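Local coordinates for uncharacterized protein (Bacteroides fragilis, PDB 3EUR) that is of unknown function but has a thioredoxin-like domain, a fold often used in thiol-disulfide chemistry, at residues L35-N40 against P115-L120. Sequence-based numbering, arbitrary orientation. Where two conformers were deposited one is given.
Sequences LLFINN and PTLYLL
Leu36 and Tyr118 form a hydrogen-bonded antiparallel pair: Leu36 N donates to Tyr118 O at 2.9 Å, and Tyr118 N returns a straighter bond, 166° at the hydrogen, to Leu36 O. Ile38 and Thr116 repeat the exchange, while Leu117 CA adds a CH···O contact to Leu36 O. Phe37 sits with Leu117 in a non-hydrogen-bonded pair. Its CB lies 3.8 Å from Leu117 CD2; CG and CD1 of the ring pass the same methyl obliquely, and farther out CE1 meets Pro115 CB in the ring plane, 4.0 Å away. With CG anti to the backbone N (chi1 171°), the phenyl lies alongside the proline, both extending in a common direction. The strands are antiparallel neighbours in the mixed sheet of the thioredoxin-like fold, with 126-131 beyond 116-120, and a cis peptide bond precedes Pro115, as in the cis-proline loop of thioredoxins. Strand 68-74 hydrogen-bonds the other edge of strand 33-38, and Met49 and Leu53 of helix 44-55 pack on Phe37. On the sheet face bearing Leu36, Ile38 juts outward: CG1 is anti to the carbonyl carbon (chi1 -48°), and CD1 approaches Tyr118 CE2 diagonally to 4.1 Å. Tyr109 meets the Tyr118 ring edge-to-face.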
# COMPACT_ATOMS: atom_id res chain seq x y z
N LEU A 35 -0.39 -5.88 -1.61
CA LEU A 35 -0.14 -4.75 -2.46
C LEU A 35 -0.06 -3.51 -1.56
O LEU A 35 -1.07 -3.06 -1.04
CB LEU A 35 -1.24 -4.60 -3.52
CG LEU A 35 -0.99 -3.52 -4.58
CD1 LEU A 35 0.34 -3.74 -5.32
CD2 LEU A 35 -2.18 -3.55 -5.58
N LEU A 36 1.17 -3.09 -1.30
CA LEU A 36 1.43 -1.96 -0.47
C LEU A 36 1.34 -0.68 -1.31
O LEU A 36 2.03 -0.55 -2.31
CB LEU A 36 2.84 -2.09 0.15
CG LEU A 36 3.33 -0.92 1.02
CD1 LEU A 36 2.45 -0.79 2.26
CD2 LEU A 36 4.76 -1.13 1.43
N PHE A 37 0.43 0.19 -0.91
CA PHE A 37 0.07 1.37 -1.65
C PHE A 37 0.38 2.60 -0.81
O PHE A 37 -0.38 2.95 0.07
CB PHE A 37 -1.41 1.24 -2.05
CG PHE A 37 -2.05 2.47 -2.65
CD1 PHE A 37 -1.35 3.47 -3.34
CD2 PHE A 37 -3.44 2.60 -2.59
CE1 PHE A 37 -2.02 4.55 -3.87
CE2 PHE A 37 -4.09 3.68 -3.13
CZ PHE A 37 -3.38 4.65 -3.78
N ILE A 38 1.53 3.24 -1.07
CA ILE A 38 1.96 4.43 -0.31
C ILE A 38 1.35 5.62 -0.98
O ILE A 38 1.55 5.83 -2.16
CB ILE A 38 3.48 4.53 -0.24
CG1 ILE A 38 4.13 3.21 0.17
CG2 ILE A 38 3.86 5.68 0.66
CD1 ILE A 38 5.67 3.20 0.14
N ASN A 39 0.57 6.41 -0.25
CA ASN A 39 -0.29 7.43 -0.89
C ASN A 39 -0.28 8.68 -0.04
O ASN A 39 -0.02 8.64 1.16
CB ASN A 39 -1.70 6.87 -1.00
CG ASN A 39 -2.32 6.61 0.32
OD1 ASN A 39 -2.25 5.49 0.88
ND2 ASN A 39 -2.85 7.61 0.89
N ASN A 40 -0.57 9.80 -0.68
CA ASN A 40 -0.89 11.01 0.07
C ASN A 40 -2.04 11.45 -0.72
O ASN A 40 -1.88 11.88 -1.87
CB ASN A 40 0.24 12.07 0.08
CG ASN A 40 -0.16 13.28 0.87
OD1 ASN A 40 -1.32 13.68 0.83
ND2 ASN A 40 0.78 13.85 1.63
N PRO A 115 2.20 8.65 -5.56
CA PRO A 115 1.87 7.31 -5.07
C PRO A 115 2.75 6.24 -5.65
O PRO A 115 3.15 6.29 -6.75
CB PRO A 115 0.45 7.11 -5.59
CG PRO A 115 0.39 7.90 -6.78
CD PRO A 115 1.17 9.11 -6.48
N THR A 116 3.03 5.24 -4.82
CA THR A 116 3.89 4.12 -5.19
C THR A 116 3.37 2.78 -4.68
O THR A 116 2.86 2.64 -3.57
CB THR A 116 5.33 4.33 -4.69
OG1 THR A 116 5.67 5.72 -4.76
CG2 THR A 116 6.31 3.54 -5.54
N LEU A 117 3.53 1.77 -5.53
CA LEU A 117 3.13 0.40 -5.25
C LEU A 117 4.30 -0.53 -5.07
O LEU A 117 5.27 -0.48 -5.82
CB LEU A 117 2.27 -0.13 -6.40
CG LEU A 117 0.97 0.58 -6.69
CD1 LEU A 117 0.34 -0.00 -7.96
CD2 LEU A 117 -0.01 0.46 -5.53
N TYR A 118 4.20 -1.40 -4.07
CA TYR A 118 5.06 -2.57 -3.93
C TYR A 118 4.19 -3.80 -3.89
O TYR A 118 3.18 -3.81 -3.20
CB TYR A 118 5.89 -2.53 -2.62
CG TYR A 118 6.95 -1.50 -2.55
CD1 TYR A 118 8.29 -1.89 -2.62
CD2 TYR A 118 6.67 -0.17 -2.48
CE1 TYR A 118 9.32 -1.00 -2.56
CE2 TYR A 118 7.73 0.80 -2.44
CZ TYR A 118 9.04 0.33 -2.52
OH TYR A 118 10.10 1.25 -2.49
N LEU A 119 4.58 -4.85 -4.62
CA LEU A 119 3.92 -6.14 -4.52
C LEU A 119 4.81 -7.05 -3.72
O LEU A 119 5.99 -7.22 -4.05
CB LEU A 119 3.62 -6.72 -5.90
CG LEU A 119 2.81 -8.03 -5.89
CD1 LEU A 119 1.42 -7.84 -5.44
CD2 LEU A 119 2.88 -8.71 -7.27
N LEU A 120 4.25 -7.61 -2.64
CA LEU A 120 4.98 -8.43 -1.68
C LEU A 120 4.37 -9.83 -1.60
O LEU A 120 3.13 -9.97 -1.72
CB LEU A 120 4.91 -7.79 -0.29
CG LEU A 120 5.24 -6.32 -0.19
CD1 LEU A 120 5.07 -5.81 1.25
CD2 LEU A 120 6.62 -5.98 -0.70